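Local coordinates for peptidoglycan D,D-transpeptidase FtsI (Yersinia pestis, PDB 6SYN), which probably catalyses the D,D-transpeptidation that cross-links septal peptidoglycan during cell division, and binds a penicillin-derived ligand in its transpeptidase pocket, at residues 206-211 with 241-246; 375-380 with 414-419; 436-441 with 493-498; 461-466 with 470-475. All blocks are in the same frame, centred on the assembly; numbering follows the deposited sequence. Where two conformers were deposited one is given.

Contact 1: residues 206-211 with 241-246; sequences TAVLVD and NRAITD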
loop_
_atom_site.group_PDB
_atom_site.type_symbol
_atom_site.label_atom_id
_atom_site.label_comp_id
_atom_site.label_asym_id
_atom_site.label_seq_id
_atom_site.Cartn_x
_atom_site.Cartn_y
_atom_site.Cartn_z
ATOM N N THR A 206 -2.009 1.968 4.288
ATOM C CA THR A 206 -1.572 1.777 2.887
ATOM C C THR A 206 -2.820 1.784 2.001
ATOM O O THR A 206 -3.878 1.277 2.439
ATOM C CB THR A 206 -0.627 0.573 2.735
ATOM O OG1 THR A 206 -0.913 -0.105 1.511
ATOM C CG2 THR A 206 -0.694 -0.415 3.878
ATOM N N ALA A 207 -2.690 2.426 0.840
ATOM C CA ALA A 207 -3.697 2.476 -0.239
ATOM C C ALA A 207 -3.052 1.919 -1.506
ATOM O O ALA A 207 -1.955 2.398 -1.864
ATOM C CB ALA A 207 -4.177 3.890 -0.438
ATOM N N VAL A 208 -3.687 0.922 -2.128
ATOM C CA VAL A 208 -3.266 0.372 -3.448
ATOM C C VAL A 208 -4.409 0.591 -4.441
ATOM O O VAL A 208 -5.559 0.241 -4.110
ATOM C CB VAL A 208 -2.852 -1.109 -3.350
ATOM C CG1 VAL A 208 -2.404 -1.657 -4.697
ATOM C CG2 VAL A 208 -1.765 -1.316 -2.311
ATOM N N LEU A 209 -4.076 1.166 -5.601
ATOM C CA LEU A 209 -4.993 1.421 -6.741
ATOM C C LEU A 209 -4.485 0.648 -7.962
ATOM O O LEU A 209 -3.343 0.903 -8.393
ATOM C CB LEU A 209 -5.015 2.923 -7.032
ATOM C CG LEU A 209 -5.989 3.364 -8.121
ATOM C CD1 LEU A 209 -7.416 3.358 -7.601
ATOM C CD2 LEU A 209 -5.610 4.739 -8.649
ATOM N N VAL A 210 -5.319 -0.236 -8.514
ATOM C CA VAL A 210 -4.951 -1.142 -9.640
ATOM C C VAL A 210 -5.937 -0.928 -10.792
ATOM O O VAL A 210 -7.149 -0.836 -10.535
ATOM C CB VAL A 210 -4.928 -2.612 -9.189
ATOM C CG1 VAL A 210 -4.555 -3.549 -10.332
ATOM C CG2 VAL A 210 -4.000 -2.809 -7.999
ATOM N N ASP A 211 -5.402 -0.846 -12.012
ATOM C CA ASP A 211 -6.175 -0.878 -13.274
ATOM C C ASP A 211 -6.806 -2.266 -13.398
ATOM O O ASP A 211 -6.066 -3.267 -13.349
ATOM C CB ASP A 211 -5.280 -0.559 -14.471
ATOM C CG ASP A 211 -6.044 -0.051 -15.678
ATOM O OD1 ASP A 211 -6.962 -0.761 -16.135
ATOM O OD2 ASP A 211 -5.726 1.061 -16.139
ATOM N N ASN A 241 8.311 -0.933 2.225
ATOM C CA ASN A 241 7.030 -0.707 1.511
ATOM C C ASN A 241 5.977 -1.628 2.133
ATOM O O ASN A 241 5.929 -2.814 1.741
ATOM C CB ASN A 241 7.217 -0.947 0.011
ATOM C CG ASN A 241 5.993 -0.621 -0.820
ATOM O OD1 ASN A 241 4.921 -0.357 -0.284
ATOM N ND2 ASN A 241 6.150 -0.642 -2.134
ATOM N N ARG A 242 5.177 -1.109 3.070
ATOM C CA ARG A 242 4.175 -1.903 3.836
ATOM C C ARG A 242 3.206 -2.621 2.884
ATOM O O ARG A 242 2.748 -3.708 3.249
ATOM C CB ARG A 242 3.416 -1.009 4.820
ATOM C CG ARG A 242 4.240 -0.571 6.024
ATOM C CD ARG A 242 3.422 0.211 7.036
ATOM N NE ARG A 242 4.100 0.399 8.317
ATOM C CZ ARG A 242 3.777 -0.207 9.461
ATOM N NH1 ARG A 242 2.769 -1.064 9.517
ATOM N NH2 ARG A 242 4.464 0.058 10.558
ATOM N N ALA A 243 2.932 -2.057 1.704
ATOM C CA ALA A 243 1.976 -2.596 0.705
ATOM C C ALA A 243 2.408 -3.988 0.219
ATOM O O ALA A 243 1.515 -4.762 -0.191
ATOM C CB ALA A 243 1.834 -1.636 -0.450
ATOM N N ILE A 244 3.712 -4.297 0.265
ATOM C CA ILE A 244 4.271 -5.617 -0.157
ATOM C C ILE A 244 4.887 -6.374 1.035
ATOM O O ILE A 244 5.226 -7.560 0.834
ATOM C CB ILE A 244 5.277 -5.465 -1.322
ATOM C CG1 ILE A 244 6.399 -4.462 -1.030
ATOM C CG2 ILE A 244 4.544 -5.126 -2.612
ATOM C CD1 ILE A 244 7.630 -4.645 -1.897
ATOM N N THR A 245 5.032 -5.768 2.222
ATOM C CA THR A 245 5.727 -6.431 3.365
ATOM C C THR A 245 4.770 -6.667 4.542
ATOM O O THR A 245 4.836 -7.764 5.124
ATOM C CB THR A 245 7.003 -5.687 3.789
ATOM O OG1 THR A 245 6.637 -4.475 4.448
ATOM C CG2 THR A 245 7.925 -5.381 2.629
ATOM N N ASP A 246 3.938 -5.699 4.924
ATOM C CA ASP A 246 2.849 -5.986 5.893
ATOM C C ASP A 246 2.035 -7.143 5.312
ATOM O O ASP A 246 1.549 -7.002 4.169
ATOM C CB ASP A 246 1.919 -4.794 6.139
ATOM C CG ASP A 246 2.400 -3.769 7.152
ATOM O OD1 ASP A 246 3.318 -4.087 7.944
ATOM O OD2 ASP A 246 1.829 -2.664 7.157
#
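The strand 206-211 passes the single helical turn 242-245 most closely at Thr206 and Ala243, whose CA atoms lie 6.0 Å apart, and no hydrogen bond crosses between the two segments. The small methyl of Ala243 is the centre of the contact. Thr206 turns its hydroxyl to it, OG1 standing 3.7 Å from Ala243 CB, while Val208, two residues on along the same face of the strand, brings CG2 to 4.1 Å from that CB. In Val208 CG1 is anti to the backbone N (chi1 -179°), which puts CG2 beside the N and on the helix side. The other branch of Thr206, CG2, rests 4.3 Å from Arg242 CB. Within the transpeptidase domain this strand belongs to the five-stranded antiparallel sheet, and the short helix sits by its Thr206 end; helix 370-381 runs along the same strand face, Pro370 against Thr206 and Ala374 against Val208. Polar groups hold the helical turn itself. Asn241 is its N-cap: OD1 accepts from Ala243 N at 3.3 Å, the donor standing above the carbonyl plane, and Asn222 of the neighbouring strand also bonds OD1. Only the root of Arg242 meets the strand; its guanidinium leads away, and NH1 forms a salt bridge of 3.0 Å to the syn lone pair of Asp246 OD2, tilted 22° from the guanidinium plane. Arg240 pairs with the other carboxylate oxygen, OD1, and two arginines so placed would be expected to favour the ionised form of the buried Asp246.

Contact 2: residues 375-380 with 414-419; sequences RVYATI and HMMESV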
loop_
_atom_site.group_PDB
_atom_site.type_symbol
_atom_site.label_atom_id
_atom_site.label_comp_id
_atom_site.label_asym_id
_atom_site.label_seq_id
_atom_site.Cartn_x
_atom_site.Cartn_y
_atom_site.Cartn_z
ATOM N N ARG A 375 -5.373 -6.985 -5.895
ATOM C CA ARG A 375 -5.482 -7.910 -7.050
ATOM C C ARG A 375 -6.790 -8.710 -6.950
ATOM O O ARG A 375 -7.411 -8.926 -8.006
ATOM C CB ARG A 375 -4.257 -8.817 -7.133
ATOM C CG ARG A 375 -4.178 -9.600 -8.437
ATOM C CD ARG A 375 -3.061 -10.621 -8.464
ATOM N NE ARG A 375 -2.968 -11.361 -7.215
ATOM C CZ ARG A 375 -1.874 -11.964 -6.769
ATOM N NH1 ARG A 375 -0.754 -11.936 -7.473
ATOM N NH2 ARG A 375 -1.905 -12.601 -5.611
ATOM N N VAL A 376 -7.203 -9.126 -5.749
ATOM C CA VAL A 376 -8.527 -9.785 -5.537
ATOM C C VAL A 376 -9.614 -8.863 -6.114
ATOM O O VAL A 376 -10.413 -9.323 -6.946
ATOM C CB VAL A 376 -8.784 -10.132 -4.056
ATOM C CG1 VAL A 376 -10.233 -10.520 -3.804
ATOM C CG2 VAL A 376 -7.856 -11.232 -3.563
ATOM N N TYR A 377 -9.610 -7.589 -5.728
ATOM C CA TYR A 377 -10.663 -6.607 -6.090
ATOM C C TYR A 377 -10.521 -6.207 -7.568
ATOM O O TYR A 377 -11.569 -5.929 -8.192
ATOM C CB TYR A 377 -10.684 -5.482 -5.049
ATOM C CG TYR A 377 -11.470 -5.889 -3.831
ATOM C CD1 TYR A 377 -10.919 -6.720 -2.867
ATOM C CD2 TYR A 377 -12.806 -5.550 -3.702
ATOM C CE1 TYR A 377 -11.650 -7.143 -1.771
ATOM C CE2 TYR A 377 -13.557 -5.972 -2.618
ATOM C CZ TYR A 377 -12.976 -6.768 -1.647
ATOM O OH TYR A 377 -13.720 -7.187 -0.581
ATOM N N ALA A 378 -9.299 -6.230 -8.121
ATOM C CA ALA A 378 -9.012 -6.033 -9.564
ATOM C C ALA A 378 -9.592 -7.198 -10.381
ATOM O O ALA A 378 -10.010 -6.964 -11.542
ATOM C CB ALA A 378 -7.526 -5.902 -9.787
ATOM N N THR A 379 -9.620 -8.399 -9.793
ATOM C CA THR A 379 -10.174 -9.644 -10.388
ATOM C C THR A 379 -11.708 -9.629 -10.279
ATOM O O THR A 379 -12.369 -10.031 -11.269
ATOM C CB THR A 379 -9.517 -10.870 -9.743
ATOM O OG1 THR A 379 -8.108 -10.649 -9.819
ATOM C CG2 THR A 379 -9.876 -12.174 -10.420
ATOM N N ILE A 380 -12.257 -9.192 -9.136
ATOM C CA ILE A 380 -13.721 -8.935 -8.964
ATOM C C ILE A 380 -14.141 -7.921 -10.036
ATOM O O ILE A 380 -15.165 -8.163 -10.723
ATOM C CB ILE A 380 -14.057 -8.440 -7.537
ATOM C CG1 ILE A 380 -13.898 -9.557 -6.502
ATOM C CG2 ILE A 380 -15.450 -7.819 -7.486
ATOM C CD1 ILE A 380 -14.181 -9.140 -5.076
ATOM N N HIS A 414 -22.908 -6.282 -8.140
ATOM C CA HIS A 414 -24.184 -5.530 -7.979
ATOM C C HIS A 414 -24.631 -5.577 -6.511
ATOM O O HIS A 414 -25.064 -4.524 -6.011
ATOM C CB HIS A 414 -25.293 -6.005 -8.930
ATOM C CG HIS A 414 -26.561 -5.244 -8.716
ATOM N ND1 HIS A 414 -27.582 -5.715 -7.910
ATOM C CD2 HIS A 414 -26.950 -4.017 -9.131
ATOM C CE1 HIS A 414 -28.557 -4.827 -7.866
ATOM N NE2 HIS A 414 -28.195 -3.778 -8.604
ATOM N N MET A 415 -24.521 -6.738 -5.850
ATOM C CA MET A 415 -24.779 -6.907 -4.388
ATOM C C MET A 415 -23.901 -5.942 -3.577
ATOM O O MET A 415 -24.396 -5.390 -2.571
ATOM C CB MET A 415 -24.484 -8.334 -3.921
ATOM C CG MET A 415 -25.622 -9.300 -4.160
ATOM S SD MET A 415 -25.106 -10.998 -3.844
ATOM C CE MET A 415 -26.553 -11.884 -4.423
ATOM N N MET A 416 -22.647 -5.747 -3.994
ATOM C CA MET A 416 -21.645 -4.937 -3.245
ATOM C C MET A 416 -21.988 -3.439 -3.315
ATOM O O MET A 416 -21.413 -2.685 -2.506
ATOM C CB MET A 416 -20.231 -5.189 -3.779
ATOM C CG MET A 416 -19.647 -6.503 -3.296
ATOM S SD MET A 416 -18.383 -7.154 -4.411
ATOM C CE MET A 416 -17.017 -6.044 -4.077
ATOM N N GLU A 417 -22.898 -3.028 -4.214
ATOM C CA GLU A 417 -23.383 -1.622 -4.340
ATOM C C GLU A 417 -24.163 -1.227 -3.085
ATOM O O GLU A 417 -24.233 -0.025 -2.769
ATOM C CB GLU A 417 -24.296 -1.461 -5.553
ATOM C CG GLU A 417 -23.579 -1.705 -6.864
ATOM C CD GLU A 417 -24.171 -0.993 -8.062
ATOM O OE1 GLU A 417 -24.294 -1.635 -9.111
ATOM O OE2 GLU A 417 -24.494 0.200 -7.940
ATOM N N SER A 418 -24.733 -2.232 -2.426
ATOM C CA SER A 418 -25.572 -2.134 -1.207
ATOM C C SER A 418 -24.780 -1.542 -0.033
ATOM O O SER A 418 -25.415 -0.962 0.868
ATOM C CB SER A 418 -26.101 -3.499 -0.865
ATOM O OG SER A 418 -27.145 -3.414 0.084
ATOM N N VAL A 419 -23.456 -1.698 -0.024
ATOM C CA VAL A 419 -22.596 -1.362 1.147
ATOM C C VAL A 419 -22.477 0.167 1.257
ATOM O O VAL A 419 -22.455 0.660 2.394
ATOM C CB VAL A 419 -21.234 -2.081 1.061
ATOM C CG1 VAL A 419 -20.311 -1.729 2.221
ATOM C CG2 VAL A 419 -21.418 -3.590 0.982
#
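The backbones of helix segment 375-380 and of 414-419, where a helix gives way to a 3-10 turn, stay well apart: the nearest CA atoms, those of Ile380 and Met416, are 10.6 Å from each other. Met416 spans the gap. Its chain is extended until the bend at chi3 (73°), and that bend turns the terminal methyl in between Tyr377 and Ile380. CE lies 3.8 Å from Tyr377 CE2, approaching the ring obliquely, and 4.2 Å from Ile380 CG2. Ile380 also packs on the tyrosine within its own helix, CD1 lying 4.0 Å above one face of the Tyr377 ring and offset toward the rim. The phenol oxygen donates a hydrogen bond to the carbonyl oxygen of Thr253, which lies between Ser252 and Lys255 of the probable SxxK motif, just ahead of helix 255-264. Pro256 of that helix touches both Tyr377 and Met416, and Met416 lies against Ala437 of the sheet's edge strand. The contact thus joins two helices of the transpeptidase domain close to the active site, the tyrosine side chain being about 10 Å from the bound ligand. Neither salt bridge nor hydrogen bond joins the segments. One thioether methyl meets a ring and a branched side chain through dispersion alone, so the contact has little directional preference, whereas the hydrogen bond from the hydroxyl to Thr253 O probably restrains the ring.

Contact 3: residues 436-441 with 493-498; sequences IAIKTG and PVFGAI. With CB9 ((2R,4S)-2-[(1R)-1-{[(2S)-2-carboxy-2-phenylacetyl]amino}-2-oxoethyl]-5,5-dimethyl-1,3-thiazolidine-4-carboxylic acid), chain D.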
loop_
_atom_site.group_PDB
_atom_site.type_symbol
_atom_site.label_atom_id
_atom_site.label_comp_id
_atom_site.label_asym_id
_atom_site.label_seq_id
_atom_site.Cartn_x
_atom_site.Cartn_y
_atom_site.Cartn_z
ATOM N N ILE A 436 -20.785 2.514 -6.913
ATOM C CA ILE A 436 -19.548 1.834 -6.431
ATOM C C ILE A 436 -19.908 0.487 -5.797
ATOM O O ILE A 436 -20.986 0.376 -5.194
ATOM C CB ILE A 436 -18.728 2.723 -5.466
ATOM C CG1 ILE A 436 -19.404 2.919 -4.106
ATOM C CG2 ILE A 436 -18.382 4.056 -6.113
ATOM C CD1 ILE A 436 -18.547 3.665 -3.109
ATOM N N ALA A 437 -19.016 -0.492 -5.956
ATOM C CA ALA A 437 -19.078 -1.834 -5.340
ATOM C C ALA A 437 -17.909 -1.983 -4.359
ATOM O O ALA A 437 -16.773 -2.262 -4.804
ATOM C CB ALA A 437 -19.057 -2.889 -6.418
ATOM N N ILE A 438 -18.187 -1.781 -3.069
ATOM C CA ILE A 438 -17.195 -1.874 -1.961
ATOM C C ILE A 438 -17.621 -2.960 -0.974
ATOM O O ILE A 438 -18.798 -3.357 -0.963
ATOM C CB ILE A 438 -17.043 -0.525 -1.232
ATOM C CG1 ILE A 438 -18.294 -0.155 -0.428
ATOM C CG2 ILE A 438 -16.661 0.569 -2.210
ATOM C CD1 ILE A 438 -18.038 0.841 0.682
ATOM N N LYS A 439 -16.669 -3.380 -0.149
ATOM C CA LYS A 439 -16.898 -4.145 1.095
ATOM C C LYS A 439 -16.033 -3.511 2.187
ATOM O O LYS A 439 -14.830 -3.309 1.943
ATOM C CB LYS A 439 -16.541 -5.613 0.862
ATOM C CG LYS A 439 -16.812 -6.537 2.038
ATOM C CD LYS A 439 -18.285 -6.764 2.291
ATOM C CE LYS A 439 -18.566 -7.378 3.640
ATOM N NZ LYS A 439 -18.370 -6.396 4.727
ATOM N N THR A 440 -16.623 -3.181 3.333
ATOM C CA THR A 440 -15.879 -2.724 4.531
ATOM C C THR A 440 -15.304 -3.940 5.256
ATOM O O THR A 440 -15.693 -5.076 4.929
ATOM C CB THR A 440 -16.765 -1.921 5.489
ATOM O OG1 THR A 440 -17.862 -2.760 5.853
ATOM C CG2 THR A 440 -17.257 -0.626 4.882
ATOM N N GLY A 441 -14.419 -3.685 6.213
ATOM C CA GLY A 441 -13.831 -4.698 7.101
ATOM C C GLY A 441 -13.239 -4.039 8.332
ATOM O O GLY A 441 -12.706 -2.911 8.210
ATOM N N PRO A 493 -14.427 6.614 4.149
ATOM C CA PRO A 493 -14.360 7.995 3.673
ATOM C C PRO A 493 -13.103 8.265 2.836
ATOM O O PRO A 493 -13.213 8.961 1.847
ATOM C CB PRO A 493 -14.365 8.863 4.947
ATOM C CG PRO A 493 -13.992 7.921 6.078
ATOM C CD PRO A 493 -14.378 6.531 5.619
ATOM N N VAL A 494 -11.961 7.704 3.243
ATOM C CA VAL A 494 -10.657 7.840 2.526
ATOM C C VAL A 494 -10.776 7.158 1.158
ATOM O O VAL A 494 -10.207 7.694 0.187
ATOM C CB VAL A 494 -9.480 7.266 3.338
ATOM C CG1 VAL A 494 -8.169 7.365 2.574
ATOM C CG2 VAL A 494 -9.344 7.939 4.693
ATOM N N PHE A 495 -11.478 6.022 1.083
ATOM C CA PHE A 495 -11.773 5.320 -0.194
ATOM C C PHE A 495 -12.562 6.262 -1.107
ATOM O O PHE A 495 -12.197 6.401 -2.286
ATOM C CB PHE A 495 -12.543 4.018 0.037
ATOM C CG PHE A 495 -12.867 3.269 -1.231
ATOM C CD1 PHE A 495 -13.834 3.740 -2.109
ATOM C CD2 PHE A 495 -12.203 2.096 -1.555
ATOM C CE1 PHE A 495 -14.135 3.050 -3.275
ATOM C CE2 PHE A 495 -12.508 1.407 -2.720
ATOM C CZ PHE A 495 -13.472 1.885 -3.579
ATOM N N GLY A 496 -13.621 6.876 -0.570
ATOM C CA GLY A 496 -14.520 7.775 -1.318
ATOM C C GLY A 496 -13.761 8.945 -1.918
ATOM O O GLY A 496 -13.873 9.158 -3.143
ATOM N N ALA A 497 -12.999 9.655 -1.083
ATOM C CA ALA A 497 -12.137 10.797 -1.463
ATOM C C ALA A 497 -11.174 10.390 -2.586
ATOM O O ALA A 497 -11.040 11.165 -3.553
ATOM C CB ALA A 497 -11.388 11.297 -0.252
ATOM N N ILE A 498 -10.514 9.231 -2.469
ATOM C CA ILE A 498 -9.476 8.784 -3.449
ATOM C C ILE A 498 -10.160 8.374 -4.759
ATOM O O ILE A 498 -9.737 8.865 -5.813
ATOM C CB ILE A 498 -8.585 7.662 -2.875
ATOM C CG1 ILE A 498 -7.563 8.222 -1.881
ATOM C CG2 ILE A 498 -7.905 6.885 -3.997
ATOM C CD1 ILE A 498 -6.710 7.181 -1.191
HETATM C C CB9 D . -15.562 -8.160 9.419
HETATM N N CB9 D . -15.873 -7.985 11.904
HETATM O O CB9 D . -14.557 -7.490 9.407
HETATM C CA CB9 D . -16.490 -8.319 10.617
HETATM C CB CB9 D . -17.832 -7.576 10.353
HETATM C CAA CB9 D . -19.427 -4.379 11.053
HETATM C CAB CB9 D . -17.445 -4.428 12.568
HETATM O OAD CB9 D . -16.781 -2.981 9.694
HETATM O OAE CB9 D . -14.676 -9.728 16.121
HETATM O OAF CB9 D . -15.712 -10.142 12.490
HETATM O OAG CB9 D . -17.440 -4.251 8.065
HETATM O OAH CB9 D . -13.556 -9.653 14.314
HETATM C CAJ CB9 D . -15.801 -4.615 15.951
HETATM C CAK CB9 D . -16.916 -5.420 15.980
HETATM C CAL CB9 D . -14.635 -5.083 15.394
HETATM C CAM CB9 D . -16.865 -6.699 15.446
HETATM C CAN CB9 D . -14.579 -6.362 14.853
HETATM N NAP CB9 D . -17.706 -6.424 9.449
HETATM S SAQ CB9 D . -18.530 -6.849 11.869
HETATM C CAR CB9 D . -17.128 -4.051 9.224
HETATM C CAS CB9 D . -14.525 -9.386 14.978
HETATM C CAT CB9 D . -15.736 -8.955 12.816
HETATM C CAU CB9 D . -15.707 -7.175 14.844
HETATM C CAX CB9 D . -17.172 -5.263 10.170
HETATM C CAY CB9 D . -15.677 -8.605 14.317
HETATM C CAZ CB9 D . -18.135 -5.102 11.394
#
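Residues 436-441, a strand from Ala437 on, end in the KTG motif of the penicillin-binding proteins, Lys439-Thr440-Gly441, whose Thr440 and Gly441 line the ligand pocket, and Ile438 just before it packs on Phe495 of helix 492-505. Nothing but side chains meets here, for the CA atoms of Ile438 and Phe495 remain 9.2 Å apart. With chi1 at 180° the Phe495 ring stands opposite its own backbone nitrogen and reaches out from the helix to the sheet. Over one face of that ring stands Ile438 CG2, 4.0 Å from the Phe495 centroid and 27° off the ring normal, a CH-pi contact nearest the CE1 and CZ atoms. Further along the strand the chemistry turns polar. Thr440 OG1 donates to OAG of the thiazolidine carboxylate of CB9 at 2.7 Å, and Gly441 N lies 3.6 Å from the same CB9 OAG. Lys439 bends at chi2 and chi4, folding NZ back to Thr440 O at 3.0 Å, above that carbonyl's plane; NZ also bonds Ser304, and stands 4.1 Å from CB9 OAG. Thr442, Ser304, Asn306 and Tyr364 supply further hydrogen bonds to the ligand, whose opened beta-lactam, with the thiazolidine intact, is consistent with a penicillin that has acylated Ser252. Within a few residues the strand therefore changes role: its apolar part is seated on the helix by dispersion and CH-pi contact, and in its KTG part the Thr440 hydroxyl binds the ligand carboxylate while the nearby lysine is bonded to Thr440 O and Ser304 instead.

Contact 4: residues 461-466 with 470-475; sequences AGVAPA and RFALVV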
loop_
_atom_site.group_PDB
_atom_site.type_symbol
_atom_site.label_atom_id
_atom_site.label_comp_id
_atom_site.label_asym_id
_atom_site.label_seq_id
_atom_site.Cartn_x
_atom_site.Cartn_y
_atom_site.Cartn_z
ATOM N N ALA A 461 -12.175 -1.871 0.770
ATOM C CA ALA A 461 -11.748 -2.314 -0.575
ATOM C C ALA A 461 -12.940 -2.162 -1.516
ATOM O O ALA A 461 -14.085 -2.197 -1.020
ATOM C CB ALA A 461 -11.265 -3.740 -0.522
ATOM N N GLY A 462 -12.692 -1.983 -2.810
ATOM C CA GLY A 462 -13.788 -1.890 -3.785
ATOM C C GLY A 462 -13.330 -1.530 -5.179
ATOM O O GLY A 462 -12.105 -1.474 -5.443
ATOM N N VAL A 463 -14.321 -1.261 -6.023
ATOM C CA VAL A 463 -14.217 -1.204 -7.504
ATOM C C VAL A 463 -15.141 -0.074 -7.966
ATOM O O VAL A 463 -16.121 0.197 -7.250
ATOM C CB VAL A 463 -14.583 -2.592 -8.063
ATOM C CG1 VAL A 463 -15.800 -2.583 -8.972
ATOM C CG2 VAL A 463 -13.395 -3.252 -8.732
ATOM N N ALA A 464 -14.818 0.593 -9.076
ATOM C CA ALA A 464 -15.630 1.700 -9.632
ATOM C C ALA A 464 -15.194 2.021 -11.056
ATOM O O ALA A 464 -14.063 1.728 -11.436
ATOM C CB ALA A 464 -15.520 2.922 -8.759
ATOM N N PRO A 465 -16.099 2.582 -11.895
ATOM C CA PRO A 465 -17.534 2.628 -11.599
ATOM C C PRO A 465 -18.142 1.217 -11.610
ATOM O O PRO A 465 -17.635 0.373 -12.318
ATOM C CB PRO A 465 -18.146 3.471 -12.730
ATOM C CG PRO A 465 -16.960 4.172 -13.367
ATOM C CD PRO A 465 -15.779 3.239 -13.168
ATOM N N ALA A 466 -19.211 0.986 -10.849
ATOM C CA ALA A 466 -19.788 -0.365 -10.648
ATOM C C ALA A 466 -20.562 -0.837 -11.891
ATOM O O ALA A 466 -20.946 -2.019 -11.915
ATOM C CB ALA A 466 -20.653 -0.381 -9.417
ATOM N N ARG A 470 -13.235 0.187 -13.707
ATOM C CA ARG A 470 -11.942 0.571 -14.318
ATOM C C ARG A 470 -10.837 0.461 -13.266
ATOM O O ARG A 470 -9.712 0.065 -13.631
ATOM C CB ARG A 470 -12.060 1.982 -14.902
ATOM C CG ARG A 470 -12.816 2.029 -16.224
ATOM C CD ARG A 470 -11.994 1.469 -17.372
ATOM N NE ARG A 470 -10.754 2.223 -17.529
ATOM C CZ ARG A 470 -10.626 3.347 -18.232
ATOM N NH1 ARG A 470 -11.663 3.859 -18.875
ATOM N NH2 ARG A 470 -9.456 3.962 -18.291
ATOM N N PHE A 471 -11.152 0.767 -12.004
ATOM C CA PHE A 471 -10.157 0.904 -10.913
ATOM C C PHE A 471 -10.581 0.074 -9.705
ATOM O O PHE A 471 -11.692 0.268 -9.184
ATOM C CB PHE A 471 -9.998 2.376 -10.545
ATOM C CG PHE A 471 -9.833 3.258 -11.755
ATOM C CD1 PHE A 471 -8.706 3.148 -12.555
ATOM C CD2 PHE A 471 -10.814 4.164 -12.114
ATOM C CE1 PHE A 471 -8.553 3.948 -13.676
ATOM C CE2 PHE A 471 -10.657 4.965 -13.233
ATOM C CZ PHE A 471 -9.531 4.854 -14.012
ATOM N N ALA A 472 -9.705 -0.838 -9.297
ATOM C CA ALA A 472 -9.739 -1.493 -7.975
ATOM C C ALA A 472 -8.937 -0.615 -7.011
ATOM O O ALA A 472 -7.851 -0.144 -7.406
ATOM C CB ALA A 472 -9.196 -2.896 -8.067
ATOM N N LEU A 473 -9.488 -0.362 -5.823
ATOM C CA LEU A 473 -8.808 0.380 -4.729
ATOM C C LEU A 473 -8.958 -0.403 -3.424
ATOM O O LEU A 473 -10.079 -0.861 -3.139
ATOM C CB LEU A 473 -9.413 1.781 -4.609
ATOM C CG LEU A 473 -8.877 2.646 -3.469
ATOM C CD1 LEU A 473 -7.364 2.798 -3.552
ATOM C CD2 LEU A 473 -9.546 4.014 -3.480
ATOM N N VAL A 474 -7.851 -0.560 -2.695
ATOM C CA VAL A 474 -7.811 -1.030 -1.279
ATOM C C VAL A 474 -7.257 0.112 -0.416
ATOM O O VAL A 474 -6.317 0.807 -0.859
ATOM C CB VAL A 474 -6.975 -2.316 -1.118
ATOM C CG1 VAL A 474 -6.724 -2.663 0.345
ATOM C CG2 VAL A 474 -7.597 -3.497 -1.845
ATOM N N VAL A 475 -7.855 0.295 0.761
ATOM C CA VAL A 475 -7.401 1.207 1.849
ATOM C C VAL A 475 -7.502 0.421 3.165
ATOM O O VAL A 475 -8.608 -0.077 3.472
ATOM C CB VAL A 475 -8.241 2.500 1.861
ATOM C CG1 VAL A 475 -7.817 3.468 2.954
ATOM C CG2 VAL A 475 -8.212 3.190 0.508
#
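The ring of Phe471 carries Arg470 CB on one face, 3.6 Å above its plane and over its centre, while Ala464 O from the opposing strand approaches obliquely, 4.1 Å from Phe471 CD2. That oxygen is the pivot of a classic beta bulge. It accepts from Phe471 N at 3.1 Å and from Arg470 N at 2.9 Å, the latter coming from above the carbonyl plane, so two consecutive residues face the single Ala464. Beyond the bulge the strands pair antiparallel at 158°. Gly462 and Leu473 form a hydrogen-bonded pair with both N...O distances 2.9 Å, Gly462 N to Leu473 O and Leu473 N to Gly462 O. On one face of the sheet Ala461 CB meets Val474 CG2 at 3.9 Å and Val463 CG2 lies 4.3 Å from Ala472 CB, side chains that lie under helix 370-381. Phe471 and Leu473 point to the other face, toward helix 492-505. Past Ala464 the chain turns away through a cis peptide bond at Pro465. Strands 455-464 and 471-478 thus make a bulged beta hairpin within the antiparallel sheet, covered by helices on both faces, of the transpeptidase domain that PBPs share with serine beta-lactamases.

How the contacts relate
All four contacts are buried in the transpeptidase domain and gather round one antiparallel sheet. Contact 4 is its middle, a backbone-bonded hairpin; contact 1 adds the neighbouring strand, Val210 N reaching Ala472 O at 2.8 Å, and contact 3 the edge strand on the other side, Ala437 O bonding Val463 N at 2.9 Å. In chain order contact 4 is nested inside the loop closed by contact 3. Contact 2 lies against the face of Ala461, Val463 and Ala472, whereas Phe495 of contact 3 packs on the opposite one. Contacts 1, 2 and 3 rest on sparse side-chain packing, contact 4 on backbone hydrogen bonds; contact 3 alone also touches the bound ligand.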